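Pyrrolysyl-tRNA synthetase (Desulfitobacterium hafniense, PDB 3DSQ) probably catalyses ATP-dependent attachment of pyrrolysine to its cognate tRNA, working as a homodimeric class II aminoacyl-tRNA synthetase. Local coordinates at residues K79-L84 with R151-G156; G236-D241 with D248-L253; P71-L76 with R259-R264. All coordinates share one frame; numbering follows the deposited sequence.

Interaction 1 of 3, residues K79-L84 with R151-G156; sequences KLAKAL and RIFEIG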
ATOM      1  N   LYS B  79      -4.389 -11.193  -6.346  1.00 37.54           N
ATOM      2  CA  LYS B  79      -5.214 -11.823  -7.376  1.00 39.02           C
ATOM      3  C   LYS B  79      -5.278 -10.997  -8.657  1.00 37.49           C
ATOM      4  O   LYS B  79      -5.121 -11.522  -9.759  1.00 35.30           O
ATOM      5  CB  LYS B  79      -6.634 -12.029  -6.836  1.00 44.08           C
ATOM      6  CG  LYS B  79      -7.653 -12.584  -7.838  1.00 48.93           C
ATOM      7  CD  LYS B  79      -7.402 -14.051  -8.193  1.00 50.62           C
ATOM      8  CE  LYS B  79      -8.428 -14.543  -9.212  1.00 51.92           C
ATOM      9  NZ  LYS B  79      -8.236 -15.971  -9.603  1.00 55.12           N
ATOM     10  N   LEU B  80      -5.516  -9.700  -8.507  1.00 35.88           N
ATOM     11  CA  LEU B  80      -5.611  -8.809  -9.653  1.00 33.49           C
ATOM     12  C   LEU B  80      -4.261  -8.611 -10.336  1.00 33.99           C
ATOM     13  O   LEU B  80      -4.183  -8.577 -11.562  1.00 33.58           O
ATOM     14  CB  LEU B  80      -6.184  -7.454  -9.224  1.00 33.26           C
ATOM     15  CG  LEU B  80      -7.593  -7.439  -8.622  1.00 31.62           C
ATOM     16  CD1 LEU B  80      -7.982  -6.005  -8.260  1.00 31.66           C
ATOM     17  CD2 LEU B  80      -8.588  -8.013  -9.612  1.00 34.72           C
ATOM     18  N   ALA B  81      -3.201  -8.491  -9.544  1.00 33.05           N
ATOM     19  CA  ALA B  81      -1.865  -8.287 -10.091  1.00 33.95           C
ATOM     20  C   ALA B  81      -1.423  -9.468 -10.957  1.00 34.01           C
ATOM     21  O   ALA B  81      -0.973  -9.281 -12.088  1.00 35.38           O
ATOM     22  CB  ALA B  81      -0.864  -8.064  -8.961  1.00 31.98           C
ATOM     23  N   LYS B  82      -1.543 -10.681 -10.428  1.00 34.38           N
ATOM     24  CA  LYS B  82      -1.158 -11.869 -11.190  1.00 36.03           C
ATOM     25  C   LYS B  82      -1.913 -11.958 -12.511  1.00 33.88           C
ATOM     26  O   LYS B  82      -1.327 -12.240 -13.551  1.00 34.38           O
ATOM     27  CB  LYS B  82      -1.404 -13.139 -10.366  1.00 40.16           C
ATOM     28  CG  LYS B  82      -0.475 -13.260  -9.169  1.00 45.82           C
ATOM     29  CD  LYS B  82      -0.697 -14.540  -8.392  1.00 48.49           C
ATOM     30  CE  LYS B  82       0.330 -14.675  -7.279  1.00 50.05           C
ATOM     31  NZ  LYS B  82       0.130 -15.933  -6.502  1.00 51.63           N
ATOM     32  N   ALA B  83      -3.214 -11.701 -12.471  1.00 33.11           N
ATOM     33  CA  ALA B  83      -4.034 -11.761 -13.673  1.00 33.74           C
ATOM     34  C   ALA B  83      -3.589 -10.777 -14.757  1.00 34.87           C
ATOM     35  O   ALA B  83      -3.705 -11.061 -15.950  1.00 33.67           O
ATOM     36  CB  ALA B  83      -5.496 -11.523 -13.317  1.00 35.75           C
ATOM     37  N   LEU B  84      -3.074  -9.622 -14.351  1.00 34.80           N
ATOM     38  CA  LEU B  84      -2.630  -8.635 -15.330  1.00 35.45           C
ATOM     39  C   LEU B  84      -1.207  -8.918 -15.809  1.00 34.55           C
ATOM     40  O   LEU B  84      -0.836  -8.569 -16.927  1.00 34.89           O
ATOM     41  CB  LEU B  84      -2.739  -7.231 -14.736  1.00 36.52           C
ATOM     42  CG  LEU B  84      -4.192  -6.811 -14.507  1.00 35.67           C
ATOM     43  CD1 LEU B  84      -4.266  -5.468 -13.785  1.00 38.40           C
ATOM     44  CD2 LEU B  84      -4.887  -6.734 -15.853  1.00 36.42           C
ATOM     45  N   ARG B 151       1.826  -1.504 -21.877  1.00 36.60           N
ATOM     46  CA  ARG B 151       0.836  -1.863 -20.867  1.00 37.29           C
ATOM     47  C   ARG B 151       1.386  -1.679 -19.460  1.00 35.30           C
ATOM     48  O   ARG B 151       2.337  -2.349 -19.059  1.00 33.16           O
ATOM     49  CB  ARG B 151       0.379  -3.312 -21.072  1.00 37.95           C
ATOM     50  CG  ARG B 151      -0.429  -3.484 -22.335  1.00 41.50           C
ATOM     51  CD  ARG B 151      -1.059  -4.862 -22.453  1.00 42.81           C
ATOM     52  NE  ARG B 151      -2.151  -4.820 -23.424  1.00 44.77           N
ATOM     53  CZ  ARG B 151      -2.874  -5.868 -23.800  1.00 44.50           C
ATOM     54  NH1 ARG B 151      -2.632  -7.073 -23.293  1.00 43.43           N
ATOM     55  NH2 ARG B 151      -3.846  -5.704 -24.687  1.00 44.74           N
ATOM     56  N   ILE B 152       0.766  -0.769 -18.716  1.00 34.32           N
ATOM     57  CA  ILE B 152       1.195  -0.457 -17.359  1.00 34.41           C
ATOM     58  C   ILE B 152       0.023  -0.333 -16.375  1.00 31.34           C
ATOM     59  O   ILE B 152      -1.061   0.105 -16.744  1.00 32.56           O
ATOM     60  CB  ILE B 152       1.984   0.871 -17.371  1.00 35.83           C
ATOM     61  CG1 ILE B 152       3.315   0.668 -18.093  1.00 35.99           C
ATOM     62  CG2 ILE B 152       2.176   1.393 -15.966  1.00 38.12           C
ATOM     63  CD1 ILE B 152       4.313  -0.147 -17.338  1.00 36.81           C
ATOM     64  N   PHE B 153       0.241  -0.725 -15.123  1.00 28.88           N
ATOM     65  CA  PHE B 153      -0.803  -0.593 -14.114  1.00 27.26           C
ATOM     66  C   PHE B 153      -0.201  -0.445 -12.734  1.00 26.19           C
ATOM     67  O   PHE B 153       0.956  -0.791 -12.520  1.00 25.08           O
ATOM     68  CB  PHE B 153      -1.760  -1.794 -14.114  1.00 26.48           C
ATOM     69  CG  PHE B 153      -1.210  -3.022 -13.439  1.00 28.47           C
ATOM     70  CD1 PHE B 153      -0.328  -3.863 -14.102  1.00 27.09           C
ATOM     71  CD2 PHE B 153      -1.616  -3.358 -12.146  1.00 27.76           C
ATOM     72  CE1 PHE B 153       0.143  -5.024 -13.493  1.00 26.86           C
ATOM     73  CE2 PHE B 153      -1.153  -4.515 -11.525  1.00 25.77           C
ATOM     74  CZ  PHE B 153      -0.273  -5.351 -12.199  1.00 27.43           C
ATOM     75  N   GLU B 154      -0.990   0.108 -11.815  1.00 26.24           N
ATOM     76  CA  GLU B 154      -0.574   0.273 -10.428  1.00 23.24           C
ATOM     77  C   GLU B 154      -1.778   0.057  -9.525  1.00 19.40           C
ATOM     78  O   GLU B 154      -2.906   0.399  -9.866  1.00 19.38           O
ATOM     79  CB  GLU B 154       0.036   1.674 -10.165  1.00 25.13           C
ATOM     80  CG  GLU B 154       0.521   1.855  -8.695  1.00 23.58           C
ATOM     81  CD  GLU B 154       1.338   3.137  -8.441  1.00 26.14           C
ATOM     82  OE1 GLU B 154       1.814   3.324  -7.295  1.00 22.72           O
ATOM     83  OE2 GLU B 154       1.512   3.947  -9.375  1.00 24.53           O
ATOM     84  N   ILE B 155      -1.527  -0.551  -8.378  1.00 20.74           N
ATOM     85  CA  ILE B 155      -2.557  -0.808  -7.384  1.00 21.85           C
ATOM     86  C   ILE B 155      -2.010  -0.070  -6.172  1.00 22.66           C
ATOM     87  O   ILE B 155      -0.928  -0.390  -5.704  1.00 22.74           O
ATOM     88  CB  ILE B 155      -2.648  -2.302  -7.023  1.00 21.57           C
ATOM     89  CG1 ILE B 155      -3.096  -3.120  -8.245  1.00 24.46           C
ATOM     90  CG2 ILE B 155      -3.613  -2.482  -5.856  1.00 22.50           C
ATOM     91  CD1 ILE B 155      -3.247  -4.627  -7.965  1.00 22.89           C
ATOM     92  N   GLY B 156      -2.724   0.928  -5.672  1.00 22.12           N
ATOM     93  CA  GLY B 156      -2.179   1.633  -4.531  1.00 23.55           C
ATOM     94  C   GLY B 156      -3.075   2.657  -3.874  1.00 22.58           C
ATOM     95  O   GLY B 156      -4.041   3.147  -4.448  1.00 24.78           O
TER

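Interaction 2 of 3, residues G236-D241 with D248-L253; sequences GPHFLD and DPWVGL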
ATOM      1  N   GLY B 236      -7.848   8.063 -24.877  1.00 37.10           N
ATOM      2  CA  GLY B 236      -7.030   9.076 -25.520  1.00 38.11           C
ATOM      3  C   GLY B 236      -7.053   8.888 -27.033  1.00 37.97           C
ATOM      4  O   GLY B 236      -7.334   7.786 -27.507  1.00 37.74           O
ATOM      5  N   PRO B 237      -6.749   9.929 -27.828  1.00 38.55           N
ATOM      6  CA  PRO B 237      -6.378  11.291 -27.429  1.00 38.19           C
ATOM      7  C   PRO B 237      -7.409  11.955 -26.531  1.00 37.31           C
ATOM      8  O   PRO B 237      -8.606  11.936 -26.812  1.00 34.72           O
ATOM      9  CB  PRO B 237      -6.227  12.012 -28.766  1.00 39.45           C
ATOM     10  CG  PRO B 237      -5.785  10.907 -29.689  1.00 38.82           C
ATOM     11  CD  PRO B 237      -6.717   9.794 -29.295  1.00 38.32           C
ATOM     12  N   HIS B 238      -6.915  12.542 -25.448  1.00 39.60           N
ATOM     13  CA  HIS B 238      -7.742  13.221 -24.456  1.00 39.93           C
ATOM     14  C   HIS B 238      -7.320  14.688 -24.382  1.00 38.50           C
ATOM     15  O   HIS B 238      -6.250  15.052 -24.852  1.00 38.44           O
ATOM     16  CB  HIS B 238      -7.540  12.532 -23.096  1.00 42.52           C
ATOM     17  CG  HIS B 238      -8.410  13.062 -21.999  1.00 45.42           C
ATOM     18  ND1 HIS B 238      -8.271  14.334 -21.484  1.00 46.43           N
ATOM     19  CD2 HIS B 238      -9.426  12.487 -21.313  1.00 46.45           C
ATOM     20  CE1 HIS B 238      -9.164  14.519 -20.527  1.00 47.30           C
ATOM     21  NE2 HIS B 238      -9.876  13.414 -20.402  1.00 48.68           N
ATOM     22  N   PHE B 239      -8.166  15.517 -23.785  1.00 40.48           N
ATOM     23  CA  PHE B 239      -7.909  16.945 -23.634  1.00 42.56           C
ATOM     24  C   PHE B 239      -6.645  17.242 -22.833  1.00 43.29           C
ATOM     25  O   PHE B 239      -5.930  18.199 -23.127  1.00 42.77           O
ATOM     26  CB  PHE B 239      -9.115  17.602 -22.960  1.00 47.34           C
ATOM     27  CG  PHE B 239      -8.881  19.027 -22.526  1.00 52.41           C
ATOM     28  CD1 PHE B 239      -8.339  19.963 -23.406  1.00 53.78           C
ATOM     29  CD2 PHE B 239      -9.241  19.440 -21.245  1.00 53.50           C
ATOM     30  CE1 PHE B 239      -8.163  21.294 -23.015  1.00 55.32           C
ATOM     31  CE2 PHE B 239      -9.070  20.770 -20.845  1.00 54.97           C
ATOM     32  CZ  PHE B 239      -8.532  21.697 -21.733  1.00 54.83           C
ATOM     33  N   LEU B 240      -6.368  16.418 -21.826  1.00 43.13           N
ATOM     34  CA  LEU B 240      -5.188  16.610 -20.987  1.00 42.77           C
ATOM     35  C   LEU B 240      -3.878  16.139 -21.632  1.00 42.36           C
ATOM     36  O   LEU B 240      -2.804  16.565 -21.222  1.00 41.31           O
ATOM     37  CB  LEU B 240      -5.369  15.885 -19.649  1.00 43.25           C
ATOM     38  CG  LEU B 240      -6.553  16.275 -18.764  1.00 44.32           C
ATOM     39  CD1 LEU B 240      -6.619  15.324 -17.577  1.00 42.82           C
ATOM     40  CD2 LEU B 240      -6.414  17.725 -18.301  1.00 43.05           C
ATOM     41  N   ASP B 241      -3.968  15.264 -22.630  1.00 42.30           N
ATOM     42  CA  ASP B 241      -2.772  14.738 -23.293  1.00 44.22           C
ATOM     43  C   ASP B 241      -1.727  15.795 -23.656  1.00 46.22           C
ATOM     44  O   ASP B 241      -0.526  15.501 -23.701  1.00 45.15           O
ATOM     45  CB  ASP B 241      -3.167  13.965 -24.554  1.00 43.32           C
ATOM     46  CG  ASP B 241      -3.777  12.609 -24.248  1.00 42.78           C
ATOM     47  OD1 ASP B 241      -4.022  12.310 -23.061  1.00 41.55           O
ATOM     48  OD2 ASP B 241      -4.012  11.843 -25.205  1.00 42.51           O
ATOM     49  N   ASP B 248      -0.251   9.611 -28.354  1.00 42.24           N
ATOM     50  CA  ASP B 248      -0.603   8.298 -28.866  1.00 40.28           C
ATOM     51  C   ASP B 248      -1.958   7.956 -28.264  1.00 39.48           C
ATOM     52  O   ASP B 248      -2.307   8.440 -27.183  1.00 38.78           O
ATOM     53  CB  ASP B 248       0.419   7.241 -28.437  1.00 39.42           C
ATOM     54  CG  ASP B 248       1.786   7.467 -29.049  1.00 39.07           C
ATOM     55  OD1 ASP B 248       1.867   7.620 -30.281  1.00 40.83           O
ATOM     56  OD2 ASP B 248       2.783   7.480 -28.301  1.00 41.89           O
ATOM     57  N   PRO B 249      -2.762   7.152 -28.977  1.00 38.08           N
ATOM     58  CA  PRO B 249      -4.072   6.779 -28.445  1.00 35.49           C
ATOM     59  C   PRO B 249      -3.811   5.923 -27.213  1.00 33.70           C
ATOM     60  O   PRO B 249      -2.739   5.336 -27.092  1.00 33.58           O
ATOM     61  CB  PRO B 249      -4.686   5.964 -29.578  1.00 35.04           C
ATOM     62  CG  PRO B 249      -4.059   6.557 -30.794  1.00 37.87           C
ATOM     63  CD  PRO B 249      -2.619   6.714 -30.374  1.00 37.72           C
ATOM     64  N   TRP B 250      -4.774   5.852 -26.301  1.00 31.85           N
ATOM     65  CA  TRP B 250      -4.600   5.035 -25.101  1.00 31.43           C
ATOM     66  C   TRP B 250      -5.921   4.753 -24.415  1.00 30.49           C
ATOM     67  O   TRP B 250      -6.935   5.374 -24.712  1.00 31.86           O
ATOM     68  CB  TRP B 250      -3.668   5.726 -24.091  1.00 29.97           C
ATOM     69  CG  TRP B 250      -4.153   7.094 -23.640  1.00 30.12           C
ATOM     70  CD1 TRP B 250      -3.750   8.306 -24.123  1.00 31.24           C
ATOM     71  CD2 TRP B 250      -5.134   7.373 -22.632  1.00 29.70           C
ATOM     72  NE1 TRP B 250      -4.413   9.324 -23.478  1.00 28.38           N
ATOM     73  CE2 TRP B 250      -5.272   8.779 -22.560  1.00 30.66           C
ATOM     74  CE3 TRP B 250      -5.912   6.573 -21.782  1.00 31.75           C
ATOM     75  CZ2 TRP B 250      -6.156   9.406 -21.670  1.00 29.52           C
ATOM     76  CZ3 TRP B 250      -6.793   7.198 -20.895  1.00 32.69           C
ATOM     77  CH2 TRP B 250      -6.904   8.604 -20.850  1.00 29.73           C
ATOM     78  N   VAL B 251      -5.897   3.799 -23.494  1.00 30.69           N
ATOM     79  CA  VAL B 251      -7.076   3.458 -22.721  1.00 29.24           C
ATOM     80  C   VAL B 251      -6.623   3.220 -21.298  1.00 29.33           C
ATOM     81  O   VAL B 251      -5.511   2.760 -21.057  1.00 28.81           O
ATOM     82  CB  VAL B 251      -7.790   2.190 -23.245  1.00 29.50           C
ATOM     83  CG1 VAL B 251      -8.363   2.459 -24.638  1.00 30.61           C
ATOM     84  CG2 VAL B 251      -6.828   1.010 -23.258  1.00 26.64           C
ATOM     85  N   GLY B 252      -7.490   3.558 -20.353  1.00 30.40           N
ATOM     86  CA  GLY B 252      -7.169   3.366 -18.958  1.00 30.13           C
ATOM     87  C   GLY B 252      -8.452   3.099 -18.205  1.00 30.95           C
ATOM     88  O   GLY B 252      -9.485   3.713 -18.477  1.00 31.20           O
ATOM     89  N   LEU B 253      -8.384   2.182 -17.251  1.00 30.51           N
ATOM     90  CA  LEU B 253      -9.547   1.829 -16.463  1.00 30.30           C
ATOM     91  C   LEU B 253      -9.135   1.853 -15.000  1.00 29.01           C
ATOM     92  O   LEU B 253      -8.087   1.314 -14.642  1.00 28.07           O
ATOM     93  CB  LEU B 253     -10.029   0.429 -16.864  1.00 30.61           C
ATOM     94  CG  LEU B 253     -11.396  -0.075 -16.402  1.00 34.70           C
ATOM     95  CD1 LEU B 253     -12.502   0.829 -16.919  1.00 35.73           C
ATOM     96  CD2 LEU B 253     -11.600  -1.505 -16.921  1.00 36.10           C
TER
HETATM   97  O   HOH W   1      -2.549  11.129 -27.080  1.00 38.35           O

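Interaction 3 of 3, residues P71-L76 with R259-R264; sequences PALLEL and RLLMIR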
ATOM      1  N   PRO B  71      -6.351 -10.676   4.792  1.00 31.09           N
ATOM      2  CA  PRO B  71      -7.682 -10.136   4.522  1.00 27.16           C
ATOM      3  C   PRO B  71      -7.971 -10.000   3.033  1.00 25.56           C
ATOM      4  O   PRO B  71      -7.053 -10.005   2.207  1.00 25.00           O
ATOM      5  CB  PRO B  71      -7.658  -8.796   5.249  1.00 28.93           C
ATOM      6  CG  PRO B  71      -6.235  -8.372   5.097  1.00 28.84           C
ATOM      7  CD  PRO B  71      -5.482  -9.648   5.398  1.00 29.92           C
ATOM      8  N   ALA B  72      -9.256  -9.875   2.715  1.00 24.19           N
ATOM      9  CA  ALA B  72      -9.755  -9.755   1.350  1.00 25.01           C
ATOM     10  C   ALA B  72      -9.058  -8.735   0.469  1.00 26.73           C
ATOM     11  O   ALA B  72      -8.767  -9.016  -0.698  1.00 24.42           O
ATOM     12  CB  ALA B  72     -11.251  -9.455   1.382  1.00 24.74           C
ATOM     13  N   LEU B  73      -8.796  -7.548   1.015  1.00 26.75           N
ATOM     14  CA  LEU B  73      -8.147  -6.509   0.233  1.00 26.34           C
ATOM     15  C   LEU B  73      -6.804  -6.998  -0.282  1.00 24.88           C
ATOM     16  O   LEU B  73      -6.488  -6.812  -1.440  1.00 25.52           O
ATOM     17  CB  LEU B  73      -7.960  -5.226   1.069  1.00 25.18           C
ATOM     18  CG  LEU B  73      -7.261  -4.061   0.357  1.00 27.32           C
ATOM     19  CD1 LEU B  73      -8.025  -3.702  -0.926  1.00 23.82           C
ATOM     20  CD2 LEU B  73      -7.185  -2.839   1.292  1.00 24.55           C
ATOM     21  N   LEU B  74      -6.017  -7.628   0.581  1.00 26.62           N
ATOM     22  CA  LEU B  74      -4.704  -8.114   0.182  1.00 27.35           C
ATOM     23  C   LEU B  74      -4.786  -9.318  -0.748  1.00 30.51           C
ATOM     24  O   LEU B  74      -3.967  -9.469  -1.650  1.00 31.51           O
ATOM     25  CB  LEU B  74      -3.864  -8.460   1.417  1.00 27.52           C
ATOM     26  CG  LEU B  74      -3.454  -7.250   2.274  1.00 31.17           C
ATOM     27  CD1 LEU B  74      -2.651  -7.719   3.479  1.00 28.27           C
ATOM     28  CD2 LEU B  74      -2.638  -6.267   1.431  1.00 28.25           C
ATOM     29  N   GLU B  75      -5.777 -10.173  -0.524  1.00 32.89           N
ATOM     30  CA  GLU B  75      -5.960 -11.358  -1.353  1.00 34.83           C
ATOM     31  C   GLU B  75      -6.390 -10.893  -2.737  1.00 35.00           C
ATOM     32  O   GLU B  75      -5.939 -11.416  -3.760  1.00 33.87           O
ATOM     33  CB  GLU B  75      -7.033 -12.257  -0.737  1.00 36.34           C
ATOM     34  CG  GLU B  75      -7.275 -13.561  -1.479  1.00 40.44           C
ATOM     35  CD  GLU B  75      -8.476 -14.316  -0.926  1.00 42.91           C
ATOM     36  OE1 GLU B  75      -9.601 -13.771  -0.994  1.00 43.78           O
ATOM     37  OE2 GLU B  75      -8.294 -15.447  -0.418  1.00 45.08           O
ATOM     38  N   LEU B  76      -7.263  -9.891  -2.754  1.00 35.03           N
ATOM     39  CA  LEU B  76      -7.767  -9.323  -3.995  1.00 34.14           C
ATOM     40  C   LEU B  76      -6.603  -8.674  -4.743  1.00 35.17           C
ATOM     41  O   LEU B  76      -6.453  -8.851  -5.956  1.00 34.15           O
ATOM     42  CB  LEU B  76      -8.828  -8.264  -3.685  1.00 34.40           C
ATOM     43  CG  LEU B  76      -9.945  -7.938  -4.681  1.00 34.75           C
ATOM     44  CD1 LEU B  76     -10.186  -6.442  -4.671  1.00 33.23           C
ATOM     45  CD2 LEU B  76      -9.605  -8.412  -6.068  1.00 35.94           C
ATOM     46  N   ARG B 259     -14.511  -0.754  -2.693  1.00 29.18           N
ATOM     47  CA  ARG B 259     -15.862  -0.685  -3.218  1.00 31.51           C
ATOM     48  C   ARG B 259     -16.198  -1.972  -3.982  1.00 31.05           C
ATOM     49  O   ARG B 259     -17.316  -2.470  -3.907  1.00 28.86           O
ATOM     50  CB  ARG B 259     -16.022   0.534  -4.126  1.00 33.66           C
ATOM     51  CG  ARG B 259     -17.415   0.668  -4.690  1.00 39.61           C
ATOM     52  CD  ARG B 259     -17.622   1.982  -5.422  1.00 45.64           C
ATOM     53  NE  ARG B 259     -18.954   2.030  -6.021  1.00 50.96           N
ATOM     54  CZ  ARG B 259     -19.469   3.091  -6.634  1.00 53.03           C
ATOM     55  NH1 ARG B 259     -18.764   4.212  -6.734  1.00 53.24           N
ATOM     56  NH2 ARG B 259     -20.694   3.031  -7.147  1.00 53.50           N
ATOM     57  N   LEU B 260     -15.227  -2.497  -4.721  1.00 31.42           N
ATOM     58  CA  LEU B 260     -15.434  -3.739  -5.454  1.00 31.29           C
ATOM     59  C   LEU B 260     -15.756  -4.824  -4.444  1.00 30.94           C
ATOM     60  O   LEU B 260     -16.735  -5.551  -4.591  1.00 31.87           O
ATOM     61  CB  LEU B 260     -14.173  -4.151  -6.225  1.00 32.84           C
ATOM     62  CG  LEU B 260     -13.900  -3.679  -7.658  1.00 36.77           C
ATOM     63  CD1 LEU B 260     -12.806  -4.572  -8.243  1.00 36.47           C
ATOM     64  CD2 LEU B 260     -15.146  -3.789  -8.528  1.00 36.27           C
ATOM     65  N   LEU B 261     -14.924  -4.925  -3.409  1.00 29.61           N
ATOM     66  CA  LEU B 261     -15.121  -5.929  -2.369  1.00 28.04           C
ATOM     67  C   LEU B 261     -16.472  -5.820  -1.687  1.00 28.62           C
ATOM     68  O   LEU B 261     -17.131  -6.837  -1.438  1.00 28.17           O
ATOM     69  CB  LEU B 261     -14.012  -5.840  -1.311  1.00 25.29           C
ATOM     70  CG  LEU B 261     -12.664  -6.406  -1.757  1.00 25.95           C
ATOM     71  CD1 LEU B 261     -11.634  -6.138  -0.698  1.00 22.26           C
ATOM     72  CD2 LEU B 261     -12.786  -7.908  -2.033  1.00 23.51           C
ATOM     73  N   MET B 262     -16.887  -4.595  -1.373  1.00 27.60           N
ATOM     74  CA  MET B 262     -18.171  -4.401  -0.717  1.00 29.33           C
ATOM     75  C   MET B 262     -19.316  -4.926  -1.591  1.00 30.33           C
ATOM     76  O   MET B 262     -20.263  -5.549  -1.103  1.00 30.01           O
ATOM     77  CB  MET B 262     -18.397  -2.918  -0.419  1.00 29.60           C
ATOM     78  CG  MET B 262     -19.838  -2.584  -0.052  1.00 29.34           C
ATOM     79  SD  MET B 262     -20.030  -0.845   0.431  1.00 32.44           S
ATOM     80  CE  MET B 262     -19.834  -0.053  -1.149  1.00 30.08           C
ATOM     81  N   ILE B 263     -19.212  -4.658  -2.886  1.00 30.90           N
ATOM     82  CA  ILE B 263     -20.218  -5.065  -3.852  1.00 33.65           C
ATOM     83  C   ILE B 263     -20.210  -6.583  -4.081  1.00 34.01           C
ATOM     84  O   ILE B 263     -21.258  -7.210  -4.110  1.00 36.38           O
ATOM     85  CB  ILE B 263     -20.005  -4.288  -5.171  1.00 32.41           C
ATOM     86  CG1 ILE B 263     -20.319  -2.806  -4.918  1.00 30.70           C
ATOM     87  CG2 ILE B 263     -20.863  -4.861  -6.280  1.00 32.32           C
ATOM     88  CD1 ILE B 263     -19.925  -1.864  -6.044  1.00 30.89           C
ATOM     89  N   ARG B 264     -19.033  -7.175  -4.212  1.00 34.18           N
ATOM     90  CA  ARG B 264     -18.946  -8.612  -4.408  1.00 35.70           C
ATOM     91  C   ARG B 264     -19.448  -9.349  -3.176  1.00 37.99           C
ATOM     92  O   ARG B 264     -20.237 -10.282  -3.274  1.00 39.45           O
ATOM     93  CB  ARG B 264     -17.500  -9.019  -4.671  1.00 36.34           C
ATOM     94  CG  ARG B 264     -17.285 -10.515  -4.727  1.00 34.01           C
ATOM     95  CD  ARG B 264     -16.181 -10.924  -3.778  1.00 32.53           C
ATOM     96  NE  ARG B 264     -14.882 -10.896  -4.429  1.00 34.81           N
ATOM     97  CZ  ARG B 264     -13.719 -11.035  -3.803  1.00 31.61           C
ATOM     98  NH1 ARG B 264     -13.676 -11.210  -2.492  1.00 33.83           N
ATOM     99  NH2 ARG B 264     -12.596 -11.019  -4.499  1.00 32.87           N
TER
HETATM  100  O   HOH W   2     -10.365 -11.092  -1.950  1.00 33.75           O

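Interaction 1 of 3, residues K79-L84 with R151-G156
F153 has a chi1 of 78°, which sets CG in the crowded position between its backbone N and carbonyl carbon. From there the ring leans off strand 150-159 toward helix 72-85 and meets L84 and A81. L84 answers with chi1 -68°, where CG lies beside the backbone N and anti to the carbonyl carbon. This brings its CD1 branch over one face of the ring. L84 CD1 lies 3.8 Å from F153 CD2. It sits 15° off the ring normal, a CH-pi contact displaced from the ring centre toward the rim. L84 CB supports another part of the ring, 3.8 Å from F153 CE1. The far corner of the ring reaches the helix backbone, with F153 CZ 3.9 Å from A81 CA. The small A81 side chain probably lets the ring come this close.

Two residues along the strand, I155 sends its CD1 methyl to the preceding part of the helix. I155 CD1 is 4.3 Å from L80 CB and equally far from A81 CB. The helix and strand segments run almost antiparallel, with their axes 9.9 Å apart. L175 and L177 of strand 171-180 pack on the same group of side chains. With an alanine at F153, L84 CD1 would probably lose its aromatic face and a gap would open beside A81. The two elements appear to be the motif 1 helix and a motif 2 strand of the class II core. E154, on the other side of the strand, makes a salt bridge with R128.

The side chains that meet are all apolar. The junction therefore relies on shape and burial, with the CH-pi contact of L84 on F153 as part of that fit.

Interaction 2 of 3, residues G236-D241 with D248-L253
The loop between antiparallel strands 228-236 and 250-256 closes here on W250, through G236 at its start and D241 farther on. Strand 250-256 probably opens motif 3 of the class II core. G236 N donates to W250 O at 2.8 Å, the one good backbone bond of the pair. The return bond from W250 N to G236 O is weak. In W250 a chi1 of 59° sets CG between the backbone N and the carbonyl carbon, which turns the indole back over G236. G236 CA lies 3.5 Å from the centroid of the five-membered ring, a closeness that a glycine permits. P237 follows through a cis peptide, and P237 CD lies 4.1 Å from P249 CA.

The loop then folds back to bring D241 to the indole edge. W250 NE1 gives a bifurcated bond, 3.0 Å to D241 OD1 and 3.1 Å to D241 OD2. Both oxygens use their syn lone pairs, with the carboxylate turned 45° from the indole plane. D241 OD2 also takes H238 N, from above the carboxylate plane. H238 CB packs against W250 CZ2.

Helix 132-142 flanks the site: Y136 OH bonds to D241 OD1, and W139 meets the indole. R187 of helix 187-201 bonds to G236 O.

Interaction 3 of 3, residues P71-L76 with R259-R264
L76 and L261 reach toward each other tip to tip between helix 72-85 and helix 257-265. L76 CD1 comes within 3.8 Å of L261 CG, and L76 CG lies 3.9 Å from L261 CD2. The other branch of L261 takes a different course. L261 CD1 presses on the start of the first helix, 3.6 Å from L73 N, and touches A72 CB at 3.9 Å. The chi1 of -75° puts L261 CG beside its own backbone N. CD1 then lies on A72 and L73, while CD2 turns to L76. One leucine thus fits against A72, L73 and L76 on one side of the helix.

R264 runs past L76 in the opposite direction. Its chain bends at chi2 (-127°) and chi3, which lays one face of the guanidinium over L261 CD2. L76 CG approaches the same group obliquely, 4.1 Å from R264 NH2. The polar part of R264 is held mainly from outside this pair, with NE bonded to A202 O. A water in the guanidinium plane accepts a weak bond from R264 NH1. The same water donates to A72 O and to E75 OE1, each at 2.9 Å, and so links the two helices, weakly on the R264 side.

M273 packs beside A72 and L261. Q91 of the second subunit packs on P71 and L74.

The helix segments cross at 107°, steeply enough to keep the contact to a few side chains. Helix 72-85 is probably the motif 1 helix, which in class II synthetases lies at the dimer interface. Here it packs on the probable motif 3 helix.

Interactions 1 and 3 share helix 72-85. Interaction 3 uses its first turns and interaction 1 its later ones. Both are buried, mostly apolar contacts, and residues of both lie within reach of the second subunit. Interaction 3 adds polar contacts at its side: an arginine and a water. Interaction 2 is only partly buried, lies farther from the centre of the chain, and depends on backbone and carboxylate hydrogen bonds. It belongs to the same large sheet as the strand of interaction 1. Its strand 250-256 leads directly into helix 257-265 of interaction 3. The three contacts thus probably involve all three class II motifs.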